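Local structure of DNA alpha-glucosyltransferase (Enterobacteria phage T4, 1YA6) at residues Tyr253-Asn258 / Ile274-Ile279; Arg306-Thr311 / Gln386-Ser391. The protein is a phage glycosyltransferase of the GT-B fold class, with two parallel-sheet domains, that binds DNA and uridine-5'-diphosphate. One frame throughout, in Å; residues are numbered along the deposited sequence.

Interaction 1 of 2, residues Tyr253-Asn258 / Ile274-Ile279; sequences YEYYGN and ILDCYI. With UDP (uridine-5'-diphosphate), chain I.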
ATOM      1  N   TYR C 253     -16.254 -14.530 -13.777  1.00 61.18           N
ATOM      2  CA  TYR C 253     -15.960 -13.111 -13.590  1.00 60.89           C
ATOM      3  C   TYR C 253     -16.214 -12.339 -14.886  1.00 62.51           C
ATOM      4  O   TYR C 253     -16.271 -12.933 -15.966  1.00 63.27           O
ATOM      5  CB  TYR C 253     -14.489 -12.944 -13.164  1.00 57.67           C
ATOM      6  CG  TYR C 253     -13.497 -13.222 -14.274  1.00 53.92           C
ATOM      7  CD1 TYR C 253     -13.218 -12.257 -15.243  1.00 54.87           C
ATOM      8  CD2 TYR C 253     -12.897 -14.468 -14.404  1.00 52.74           C
ATOM      9  CE1 TYR C 253     -12.373 -12.525 -16.321  1.00 52.62           C
ATOM     10  CE2 TYR C 253     -12.049 -14.751 -15.472  1.00 52.37           C
ATOM     11  CZ  TYR C 253     -11.794 -13.773 -16.433  1.00 53.88           C
ATOM     12  OH  TYR C 253     -10.986 -14.047 -17.522  1.00 52.02           O
ATOM     13  N   GLU C 254     -16.369 -11.020 -14.776  1.00 64.47           N
ATOM     14  CA  GLU C 254     -16.575 -10.140 -15.935  1.00 65.65           C
ATOM     15  C   GLU C 254     -15.503  -9.057 -15.819  1.00 64.69           C
ATOM     16  O   GLU C 254     -15.452  -8.336 -14.827  1.00 63.92           O
ATOM     17  CB  GLU C 254     -17.976  -9.516 -15.903  1.00 69.15           C
ATOM     18  CG  GLU C 254     -19.099 -10.430 -16.412  1.00 73.79           C
ATOM     19  CD  GLU C 254     -20.484  -9.995 -15.925  1.00 77.52           C
ATOM     20  OE1 GLU C 254     -21.501 -10.457 -16.493  1.00 78.82           O
ATOM     21  OE2 GLU C 254     -20.557  -9.198 -14.960  1.00 79.11           O
ATOM     22  N   TYR C 255     -14.652  -8.942 -16.831  1.00 65.30           N
ATOM     23  CA  TYR C 255     -13.542  -7.988 -16.796  1.00 65.21           C
ATOM     24  C   TYR C 255     -13.786  -6.605 -17.413  1.00 65.54           C
ATOM     25  O   TYR C 255     -14.319  -6.495 -18.519  1.00 65.64           O
ATOM     26  CB  TYR C 255     -12.312  -8.621 -17.466  1.00 64.20           C
ATOM     27  CG  TYR C 255     -10.992  -8.158 -16.894  1.00 63.16           C
ATOM     28  CD1 TYR C 255     -10.479  -8.727 -15.732  1.00 64.22           C
ATOM     29  CD2 TYR C 255     -10.268  -7.138 -17.501  1.00 63.01           C
ATOM     30  CE1 TYR C 255      -9.273  -8.293 -15.188  1.00 64.95           C
ATOM     31  CE2 TYR C 255      -9.062  -6.694 -16.967  1.00 64.15           C
ATOM     32  CZ  TYR C 255      -8.571  -7.278 -15.811  1.00 65.05           C
ATOM     33  OH  TYR C 255      -7.368  -6.858 -15.292  1.00 65.33           O
ATOM     34  N   TYR C 256     -13.370  -5.558 -16.695  1.00 65.97           N
ATOM     35  CA  TYR C 256     -13.512  -4.175 -17.156  1.00 66.27           C
ATOM     36  C   TYR C 256     -12.218  -3.394 -17.031  1.00 67.40           C
ATOM     37  O   TYR C 256     -11.375  -3.691 -16.184  1.00 67.21           O
ATOM     38  CB  TYR C 256     -14.562  -3.412 -16.347  1.00 63.88           C
ATOM     39  CG  TYR C 256     -15.883  -4.106 -16.235  1.00 63.47           C
ATOM     40  CD1 TYR C 256     -16.091  -5.083 -15.261  1.00 62.62           C
ATOM     41  CD2 TYR C 256     -16.920  -3.818 -17.127  1.00 61.61           C
ATOM     42  CE1 TYR C 256     -17.296  -5.764 -15.177  1.00 63.54           C
ATOM     43  CE2 TYR C 256     -18.129  -4.494 -17.058  1.00 61.39           C
ATOM     44  CZ  TYR C 256     -18.313  -5.469 -16.083  1.00 63.41           C
ATOM     45  OH  TYR C 256     -19.488  -6.182 -16.030  1.00 62.83           O
ATOM     46  N   GLY C 257     -12.089  -2.381 -17.882  1.00 69.37           N
ATOM     47  CA  GLY C 257     -10.939  -1.500 -17.856  1.00 72.03           C
ATOM     48  C   GLY C 257     -11.440  -0.199 -17.238  1.00 73.95           C
ATOM     49  O   GLY C 257     -12.647  -0.033 -17.056  1.00 73.82           O
ATOM     50  N   ASN C 258     -10.541   0.725 -16.917  1.00 75.11           N
ATOM     51  CA  ASN C 258     -10.959   1.981 -16.302  1.00 75.30           C
ATOM     52  C   ASN C 258     -11.929   2.820 -17.130  1.00 76.81           C
ATOM     53  O   ASN C 258     -12.721   3.587 -16.576  1.00 76.32           O
ATOM     54  CB  ASN C 258      -9.740   2.822 -15.947  1.00 74.18           C
ATOM     55  CG  ASN C 258      -9.109   2.397 -14.650  1.00 72.48           C
ATOM     56  OD1 ASN C 258      -9.771   2.347 -13.613  1.00 70.88           O
ATOM     57  ND2 ASN C 258      -7.823   2.095 -14.693  1.00 73.50           N
ATOM     58  N   ILE C 274     -14.501  -7.507 -12.153  1.00 56.94           N
ATOM     59  CA  ILE C 274     -13.092  -7.240 -11.947  1.00 55.36           C
ATOM     60  C   ILE C 274     -12.605  -6.036 -12.729  1.00 54.33           C
ATOM     61  O   ILE C 274     -12.757  -5.957 -13.947  1.00 53.28           O
ATOM     62  CB  ILE C 274     -12.237  -8.479 -12.352  1.00 57.10           C
ATOM     63  CG1 ILE C 274     -12.849  -9.752 -11.753  1.00 56.71           C
ATOM     64  CG2 ILE C 274     -10.784  -8.304 -11.883  1.00 54.78           C
ATOM     65  CD1 ILE C 274     -13.093  -9.688 -10.252  1.00 56.21           C
ATOM     66  N   LEU C 275     -12.002  -5.099 -12.015  1.00 53.31           N
ATOM     67  CA  LEU C 275     -11.461  -3.901 -12.634  1.00 53.80           C
ATOM     68  C   LEU C 275      -9.951  -4.077 -12.550  1.00 54.72           C
ATOM     69  O   LEU C 275      -9.462  -4.570 -11.532  1.00 56.15           O
ATOM     70  CB  LEU C 275     -11.918  -2.681 -11.836  1.00 51.77           C
ATOM     71  CG  LEU C 275     -11.269  -1.329 -12.100  1.00 50.74           C
ATOM     72  CD1 LEU C 275     -11.382  -0.967 -13.559  1.00 52.20           C
ATOM     73  CD2 LEU C 275     -11.933  -0.293 -11.229  1.00 49.45           C
ATOM     74  N   ASP C 276      -9.206  -3.714 -13.597  1.00 55.20           N
ATOM     75  CA  ASP C 276      -7.755  -3.874 -13.525  1.00 57.39           C
ATOM     76  C   ASP C 276      -7.084  -2.685 -12.853  1.00 56.29           C
ATOM     77  O   ASP C 276      -7.730  -1.946 -12.102  1.00 57.36           O
ATOM     78  CB  ASP C 276      -7.140  -4.125 -14.906  1.00 62.17           C
ATOM     79  CG  ASP C 276      -7.186  -2.920 -15.804  1.00 67.38           C
ATOM     80  OD1 ASP C 276      -6.610  -3.001 -16.919  1.00 67.28           O
ATOM     81  OD2 ASP C 276      -7.790  -1.901 -15.398  1.00 72.45           O
ATOM     82  N   CYS C 277      -5.790  -2.512 -13.091  1.00 54.20           N
ATOM     83  CA  CYS C 277      -5.069  -1.401 -12.484  1.00 53.49           C
ATOM     84  C   CYS C 277      -5.936  -0.159 -12.493  1.00 52.37           C
ATOM     85  O   CYS C 277      -6.332   0.341 -13.541  1.00 51.49           O
ATOM     86  CB  CYS C 277      -3.774  -1.161 -13.226  1.00 53.66           C
ATOM     87  SG  CYS C 277      -2.823  -2.660 -13.224  1.00 61.25           S
ATOM     88  N   TYR C 278      -6.218   0.329 -11.295  1.00 52.09           N
ATOM     89  CA  TYR C 278      -7.089   1.471 -11.092  1.00 49.68           C
ATOM     90  C   TYR C 278      -6.388   2.732 -10.572  1.00 49.59           C
ATOM     91  O   TYR C 278      -5.281   2.666 -10.024  1.00 50.16           O
ATOM     92  CB  TYR C 278      -8.167   1.047 -10.107  1.00 46.00           C
ATOM     93  CG  TYR C 278      -7.610   0.772  -8.733  1.00 43.88           C
ATOM     94  CD1 TYR C 278      -7.218   1.815  -7.899  1.00 41.95           C
ATOM     95  CD2 TYR C 278      -7.494  -0.530  -8.253  1.00 42.89           C
ATOM     96  CE1 TYR C 278      -6.739   1.567  -6.626  1.00 42.33           C
ATOM     97  CE2 TYR C 278      -7.009  -0.785  -6.978  1.00 39.01           C
ATOM     98  CZ  TYR C 278      -6.641   0.263  -6.174  1.00 40.68           C
ATOM     99  OH  TYR C 278      -6.203   0.021  -4.894  1.00 44.92           O
ATOM    100  N   ILE C 279      -7.055   3.873 -10.749  1.00 47.39           N
ATOM    101  CA  ILE C 279      -6.553   5.163 -10.292  1.00 45.81           C
ATOM    102  C   ILE C 279      -6.855   5.244  -8.791  1.00 45.77           C
ATOM    103  O   ILE C 279      -7.986   5.015  -8.381  1.00 47.25           O
ATOM    104  CB  ILE C 279      -7.296   6.300 -11.001  1.00 45.86           C
ATOM    105  CG1 ILE C 279      -7.252   6.081 -12.512  1.00 43.19           C
ATOM    106  CG2 ILE C 279      -6.716   7.635 -10.595  1.00 45.33           C
ATOM    107  CD1 ILE C 279      -5.902   6.286 -13.116  1.00 49.05           C
TER
HETATM  108  N1  UDP I2001      -3.091   1.030  -5.921  1.00 44.19           N
HETATM  109  C2  UDP I2001      -3.544   1.828  -6.941  1.00 45.17           C
HETATM  110  N3  UDP I2001      -3.895   1.160  -8.087  1.00 45.57           N
HETATM  111  C4  UDP I2001      -3.860  -0.199  -8.300  1.00 45.06           C
HETATM  112  C5  UDP I2001      -3.408  -0.963  -7.175  1.00 45.15           C
HETATM  113  C6  UDP I2001      -3.046  -0.335  -6.053  1.00 44.28           C
HETATM  114  O2  UDP I2001      -3.638   3.042  -6.835  1.00 46.09           O
HETATM  115  O4  UDP I2001      -4.197  -0.653  -9.401  1.00 41.00           O
HETATM  116  C1' UDP I2001      -2.631   1.701  -4.701  1.00 45.01           C
HETATM  117  C2' UDP I2001      -3.296   1.197  -3.429  1.00 46.38           C
HETATM  118  O2' UDP I2001      -4.474   1.936  -3.185  1.00 48.65           O
HETATM  119  C3' UDP I2001      -2.203   1.453  -2.394  1.00 45.53           C
HETATM  120  C4' UDP I2001      -0.919   1.200  -3.181  1.00 44.24           C
HETATM  121  O4' UDP I2001      -1.252   1.437  -4.573  1.00 43.19           O
HETATM  122  O3' UDP I2001      -2.257   2.802  -1.967  1.00 47.19           O
HETATM  123  C5' UDP I2001      -0.339  -0.189  -3.048  1.00 41.82           C
HETATM  124  O5' UDP I2001       0.304  -0.333  -1.788  1.00 42.29           O
HETATM  125  PA  UDP I2001      -0.095  -1.502  -0.773  1.00 44.58           P
HETATM  126  O1A UDP I2001       0.779  -1.358   0.427  1.00 42.02           O
HETATM  127  O2A UDP I2001      -1.570  -1.488  -0.615  1.00 39.93           O
HETATM  128  O3A UDP I2001       0.283  -2.904  -1.539  1.00 42.62           O
HETATM  129  PB  UDP I2001       1.470  -3.276  -2.602  1.00 38.21           P
HETATM  130  O1B UDP I2001       1.982  -4.619  -2.209  1.00 44.25           O
HETATM  131  O2B UDP I2001       0.938  -3.071  -3.970  1.00 42.01           O
HETATM  132  O3B UDP I2001       2.613  -2.204  -2.329  1.00 38.26           O
HETATM  133  O   HOH W   1      -9.989   3.652 -11.406  1.00 46.84           O
HETATM  134  O   HOH W   2      -7.753   0.125 -17.774  1.00 55.14           O
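Two parallel strands pair here at one edge of a seven-stranded sheet, Y255 bridging to I274 and Y256 to L275; 253-256 is the outermost strand, 272-275 its neighbour. The evidence is a short ladder: I274 N donates to E254 O at 3.0 Å with a straight N-H...O angle of 180°, and Y256 N donates to I274 O at 2.8 Å. D276 N to Y256 O is a weak third rung, where the strands give way to loop. On the face of the sheet that Y255 and I274 share, the Y255 ring has I274 O over one of its own faces, and its CE1 packs on CG2 of I274 at 3.6 Å. That methyl lies anti to the backbone N of I274, while CG1, beside the backbone N, reaches CB of Y253. The hydroxyl of Y255 is hydrogen-bonded to L237 O, outside the pair.

Past the strands, N258 takes over the joining. Its ND2 makes a weak bond to C277 O, and its OD1 accepts from a water that in turn accepts from I279 N. A second water links N258 N to D276 OD2. These links join N258 to the turn whose backbone bonds to the uracil: Y278 N donates to UDP O4 at 2.9 Å, and UDP N3 donates to Y278 O at 2.8 Å. The Y278 ring lies against the base, with UDP N3 3.2 Å above its plane and offset toward the rim, while its OH donates to UDP O2'. The backbone N and O of one residue, Y278, complement O4 and N3 of uracil, so the backbone conformation of this loop probably contributes to how the base is held.

Interaction 2 of 2, residues Arg306-Thr311 / Gln386-Ser391; sequences RSLEYT and QHQDSS. With UDP (uridine-5'-diphosphate), chain I; NCO (cobalt hexammine(III)), chain F.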
ATOM      1  N   ARG C 306       4.409  -4.244  12.901  1.00 63.08           N
ATOM      2  CA  ARG C 306       3.392  -3.207  13.081  1.00 61.01           C
ATOM      3  C   ARG C 306       2.882  -2.632  11.773  1.00 60.01           C
ATOM      4  O   ARG C 306       1.907  -1.887  11.750  1.00 60.69           O
ATOM      5  CB  ARG C 306       3.942  -2.040  13.904  1.00 61.81           C
ATOM      6  CG  ARG C 306       4.443  -2.378  15.298  1.00 63.79           C
ATOM      7  CD  ARG C 306       4.909  -1.108  15.994  1.00 65.75           C
ATOM      8  NE  ARG C 306       5.947  -0.429  15.219  1.00 68.19           N
ATOM      9  CZ  ARG C 306       6.359   0.819  15.430  1.00 68.13           C
ATOM     10  NH1 ARG C 306       7.309   1.336  14.663  1.00 68.16           N
ATOM     11  NH2 ARG C 306       5.822   1.556  16.394  1.00 66.91           N
ATOM     12  N   SER C 307       3.539  -2.981  10.677  1.00 59.04           N
ATOM     13  CA  SER C 307       3.171  -2.437   9.378  1.00 55.59           C
ATOM     14  C   SER C 307       1.948  -3.000   8.678  1.00 54.33           C
ATOM     15  O   SER C 307       1.907  -4.173   8.314  1.00 53.91           O
ATOM     16  CB  SER C 307       4.360  -2.540   8.418  1.00 53.64           C
ATOM     17  OG  SER C 307       5.511  -1.919   8.965  1.00 55.02           O
ATOM     18  N   LEU C 308       0.944  -2.151   8.498  1.00 52.16           N
ATOM     19  CA  LEU C 308      -0.231  -2.545   7.746  1.00 50.67           C
ATOM     20  C   LEU C 308       0.115  -2.031   6.347  1.00 49.51           C
ATOM     21  O   LEU C 308       1.138  -1.354   6.174  1.00 48.17           O
ATOM     22  CB  LEU C 308      -1.497  -1.853   8.258  1.00 50.49           C
ATOM     23  CG  LEU C 308      -2.265  -2.524   9.394  1.00 52.36           C
ATOM     24  CD1 LEU C 308      -3.552  -1.727   9.647  1.00 51.08           C
ATOM     25  CD2 LEU C 308      -2.595  -3.979   9.037  1.00 51.56           C
ATOM     26  N   GLU C 309      -0.725  -2.342   5.364  1.00 47.13           N
ATOM     27  CA  GLU C 309      -0.497  -1.919   3.988  1.00 45.08           C
ATOM     28  C   GLU C 309      -1.387  -0.748   3.585  1.00 44.10           C
ATOM     29  O   GLU C 309      -2.488  -0.586   4.107  1.00 43.05           O
ATOM     30  CB  GLU C 309      -0.748  -3.091   3.055  1.00 45.44           C
ATOM     31  CG  GLU C 309       0.138  -4.272   3.359  1.00 48.48           C
ATOM     32  CD  GLU C 309      -0.053  -5.389   2.364  1.00 49.87           C
ATOM     33  OE1 GLU C 309      -1.069  -6.108   2.469  1.00 49.79           O
ATOM     34  OE2 GLU C 309       0.804  -5.530   1.463  1.00 50.05           O
ATOM     35  N   TYR C 310      -0.917   0.071   2.650  1.00 41.62           N
ATOM     36  CA  TYR C 310      -1.711   1.207   2.223  1.00 41.03           C
ATOM     37  C   TYR C 310      -3.189   0.912   1.992  1.00 42.63           C
ATOM     38  O   TYR C 310      -4.041   1.678   2.455  1.00 44.27           O
ATOM     39  CB  TYR C 310      -1.080   1.869   0.993  1.00 38.33           C
ATOM     40  CG  TYR C 310       0.069   2.725   1.440  1.00 37.99           C
ATOM     41  CD1 TYR C 310       1.389   2.425   1.096  1.00 37.13           C
ATOM     42  CD2 TYR C 310      -0.154   3.749   2.354  1.00 36.28           C
ATOM     43  CE1 TYR C 310       2.452   3.119   1.681  1.00 36.75           C
ATOM     44  CE2 TYR C 310       0.889   4.439   2.933  1.00 35.99           C
ATOM     45  CZ  TYR C 310       2.184   4.126   2.611  1.00 34.97           C
ATOM     46  OH  TYR C 310       3.191   4.788   3.283  1.00 33.58           O
ATOM     47  N   THR C 311      -3.507  -0.181   1.301  1.00 41.76           N
ATOM     48  CA  THR C 311      -4.908  -0.519   1.043  1.00 41.45           C
ATOM     49  C   THR C 311      -5.653  -0.817   2.328  1.00 42.49           C
ATOM     50  O   THR C 311      -6.876  -0.779   2.360  1.00 44.63           O
ATOM     51  CB  THR C 311      -5.057  -1.730   0.109  1.00 40.16           C
ATOM     52  OG1 THR C 311      -4.263  -2.815   0.600  1.00 42.71           O
ATOM     53  CG2 THR C 311      -4.645  -1.358  -1.311  1.00 37.06           C
ATOM     54  N   GLN C 386      -4.801   6.168  14.806  1.00 53.11           N
ATOM     55  CA  GLN C 386      -3.822   6.065  15.888  1.00 51.64           C
ATOM     56  C   GLN C 386      -2.692   5.131  15.518  1.00 50.95           C
ATOM     57  O   GLN C 386      -1.581   5.244  16.050  1.00 50.15           O
ATOM     58  CB  GLN C 386      -4.469   5.524  17.175  1.00 52.34           C
ATOM     59  CG  GLN C 386      -5.303   6.525  17.960  1.00 53.36           C
ATOM     60  CD  GLN C 386      -4.457   7.600  18.609  1.00 52.78           C
ATOM     61  OE1 GLN C 386      -4.870   8.749  18.691  1.00 56.25           O
ATOM     62  NE2 GLN C 386      -3.272   7.231  19.085  1.00 50.40           N
ATOM     63  N   HIS C 387      -2.965   4.207  14.601  1.00 51.23           N
ATOM     64  CA  HIS C 387      -1.955   3.218  14.252  1.00 52.23           C
ATOM     65  C   HIS C 387      -0.906   3.557  13.209  1.00 51.58           C
ATOM     66  O   HIS C 387       0.262   3.207  13.380  1.00 48.87           O
ATOM     67  CB  HIS C 387      -2.625   1.897  13.853  1.00 52.91           C
ATOM     68  CG  HIS C 387      -1.658   0.764  13.686  1.00 52.71           C
ATOM     69  ND1 HIS C 387      -1.426   0.154  12.471  1.00 53.41           N
ATOM     70  CD2 HIS C 387      -0.824   0.169  14.572  1.00 52.06           C
ATOM     71  CE1 HIS C 387      -0.490  -0.768  12.614  1.00 51.85           C
ATOM     72  NE2 HIS C 387      -0.107  -0.779  13.878  1.00 51.98           N
ATOM     73  N   GLN C 388      -1.304   4.245  12.144  1.00 52.38           N
ATOM     74  CA  GLN C 388      -0.356   4.524  11.079  1.00 53.07           C
ATOM     75  C   GLN C 388      -0.528   5.868  10.374  1.00 54.23           C
ATOM     76  O   GLN C 388      -0.180   6.002   9.193  1.00 54.48           O
ATOM     77  CB  GLN C 388      -0.446   3.387  10.062  1.00 51.73           C
ATOM     78  CG  GLN C 388       0.864   2.961   9.453  1.00 52.71           C
ATOM     79  CD  GLN C 388       0.774   1.564   8.866  1.00 53.85           C
ATOM     80  OE1 GLN C 388       0.591   0.582   9.602  1.00 54.52           O
ATOM     81  NE2 GLN C 388       0.892   1.463   7.542  1.00 50.70           N
ATOM     82  N   ASP C 389      -1.064   6.865  11.068  1.00 53.51           N
ATOM     83  CA  ASP C 389      -1.204   8.157  10.419  1.00 51.79           C
ATOM     84  C   ASP C 389       0.173   8.795  10.319  1.00 51.46           C
ATOM     85  O   ASP C 389       1.043   8.582  11.171  1.00 48.95           O
ATOM     86  CB  ASP C 389      -2.129   9.082  11.195  1.00 51.91           C
ATOM     87  CG  ASP C 389      -2.412  10.369  10.442  1.00 52.49           C
ATOM     88  OD1 ASP C 389      -3.213  10.327   9.483  1.00 54.09           O
ATOM     89  OD2 ASP C 389      -1.821  11.417  10.791  1.00 51.71           O
ATOM     90  N   SER C 390       0.370   9.578   9.268  1.00 52.54           N
ATOM     91  CA  SER C 390       1.642  10.247   9.046  1.00 53.12           C
ATOM     92  C   SER C 390       2.065  11.092  10.237  1.00 52.32           C
ATOM     93  O   SER C 390       3.241  11.111  10.615  1.00 51.89           O
ATOM     94  CB  SER C 390       1.559  11.126   7.797  1.00 54.94           C
ATOM     95  OG  SER C 390       1.451  10.344   6.620  1.00 57.01           O
ATOM     96  N   SER C 391       1.100  11.787  10.827  1.00 52.66           N
ATOM     97  CA  SER C 391       1.369  12.649  11.969  1.00 53.00           C
ATOM     98  C   SER C 391       2.200  11.952  13.028  1.00 52.22           C
ATOM     99  O   SER C 391       3.147  12.529  13.549  1.00 53.94           O
ATOM    100  CB  SER C 391       0.061  13.128  12.592  1.00 55.09           C
ATOM    101  OG  SER C 391      -0.639  12.050  13.184  1.00 60.29           O
TER
HETATM  102  N1  UDP I2001      -3.091   1.030  -5.921  1.00 44.19           N
HETATM  103  C2  UDP I2001      -3.544   1.828  -6.941  1.00 45.17           C
HETATM  104  N3  UDP I2001      -3.895   1.160  -8.087  1.00 45.57           N
HETATM  105  C4  UDP I2001      -3.860  -0.199  -8.300  1.00 45.06           C
HETATM  106  C5  UDP I2001      -3.408  -0.963  -7.175  1.00 45.15           C
HETATM  107  C6  UDP I2001      -3.046  -0.335  -6.053  1.00 44.28           C
HETATM  108  O2  UDP I2001      -3.638   3.042  -6.835  1.00 46.09           O
HETATM  109  O4  UDP I2001      -4.197  -0.653  -9.401  1.00 41.00           O
HETATM  110  C1' UDP I2001      -2.631   1.701  -4.701  1.00 45.01           C
HETATM  111  C2' UDP I2001      -3.296   1.197  -3.429  1.00 46.38           C
HETATM  112  O2' UDP I2001      -4.474   1.936  -3.185  1.00 48.65           O
HETATM  113  C3' UDP I2001      -2.203   1.453  -2.394  1.00 45.53           C
HETATM  114  C4' UDP I2001      -0.919   1.200  -3.181  1.00 44.24           C
HETATM  115  O4' UDP I2001      -1.252   1.437  -4.573  1.00 43.19           O
HETATM  116  O3' UDP I2001      -2.257   2.802  -1.967  1.00 47.19           O
HETATM  117  C5' UDP I2001      -0.339  -0.189  -3.048  1.00 41.82           C
HETATM  118  O5' UDP I2001       0.304  -0.333  -1.788  1.00 42.29           O
HETATM  119  PA  UDP I2001      -0.095  -1.502  -0.773  1.00 44.58           P
HETATM  120  O1A UDP I2001       0.779  -1.358   0.427  1.00 42.02           O
HETATM  121  O2A UDP I2001      -1.570  -1.488  -0.615  1.00 39.93           O
HETATM  122  O3A UDP I2001       0.283  -2.904  -1.539  1.00 42.62           O
HETATM  123  PB  UDP I2001       1.470  -3.276  -2.602  1.00 38.21           P
HETATM  124  O1B UDP I2001       1.982  -4.619  -2.209  1.00 44.25           O
HETATM  125  O2B UDP I2001       0.938  -3.071  -3.970  1.00 42.01           O
HETATM  126  O3B UDP I2001       2.613  -2.204  -2.329  1.00 38.26           O
HETATM  127 CO   NCO F2002       4.474  -3.925   0.629  1.00 63.92          CO
HETATM  128  N1  NCO F2002       2.682  -3.181   0.128  1.00 66.69           N
HETATM  129  N2  NCO F2002       4.456  -2.794   2.287  1.00 65.84           N
HETATM  130  N3  NCO F2002       3.522  -5.377   1.584  1.00 65.58           N
HETATM  131  N4  NCO F2002       6.245  -4.673   1.159  1.00 63.73           N
HETATM  132  N5  NCO F2002       4.496  -5.040  -1.052  1.00 63.96           N
HETATM  133  N6  NCO F2002       5.378  -2.428  -0.382  1.00 64.74           N
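Backbone to backbone the segments stay well apart, with CA atoms 8.4 Å from each other at R306 and H387 and 7.8 Å at L308 and Q388, so side chains must bridge the gap. The Q388 amide does so by pairing with both polar backbone atoms of L308. L308 N donates to Q388 OE1 at 3.0 Å, in the carbonyl plane and on a lone pair; Q388 NE2 returns a bond to L308 O at 3.1 Å. The second bond lies close to the plane of the amide but meets L308 O from above its carbonyl plane, 60° out of it. A chain extended beyond CG carries the amide across to L308, and with P179 O as a further acceptor for NE2, the bonding pattern supports this orientation of the amide.

H387 comes in beside it, CG anti to the backbone N (chi1 -171°), which sends the imidazole toward the loop. There L308 CD1 lies 4.0 Å from H387 ND1, the two side chains crossing at about a right angle. The other ring nitrogen, NE2, is hydrogen-bonded to K333 O, whereas the contact buries ND1 without a partner in the model. Beyond Q388, D389 caps the next helix: its OD2 accepts from both the backbone N and OG of S391.

Next in the chain after L308, E309 points away from 386-391, and its OE2 accepts from the cobalt hexammine, at 2.7 Å from NCO N3, and forms a salt bridge with K212. Then Y310 N donates to UDP O1A and T311 N to UDP O2A, at 3.0 Å for the latter. Helix 310-318 thus opens with its first backbone N-H groups on the alpha phosphate, a phosphate-binding helix N terminus like that of other GT-B glycosyltransferases.

How the interactions relate
Along the chain the two contacts follow in series, neither nested nor crossing. Interaction 1 closes a short loop of 15 residues between strands 253-256 and 272-275, at the edge of the second parallel sheet. The chain then runs through helix 280-288 and strand 290-295 before interaction 2 opens. That contact spans 74 residues, bringing the junction of helices 370-388 and 390-402 back to the loop leading into helix 310-318. Although their centres are 26 Å apart, the two meet around UDP, where Y278 OH packs 4.1 Å from T311 CG2: residues 274-279 hold the uracil and residues 306-311 the alpha phosphate.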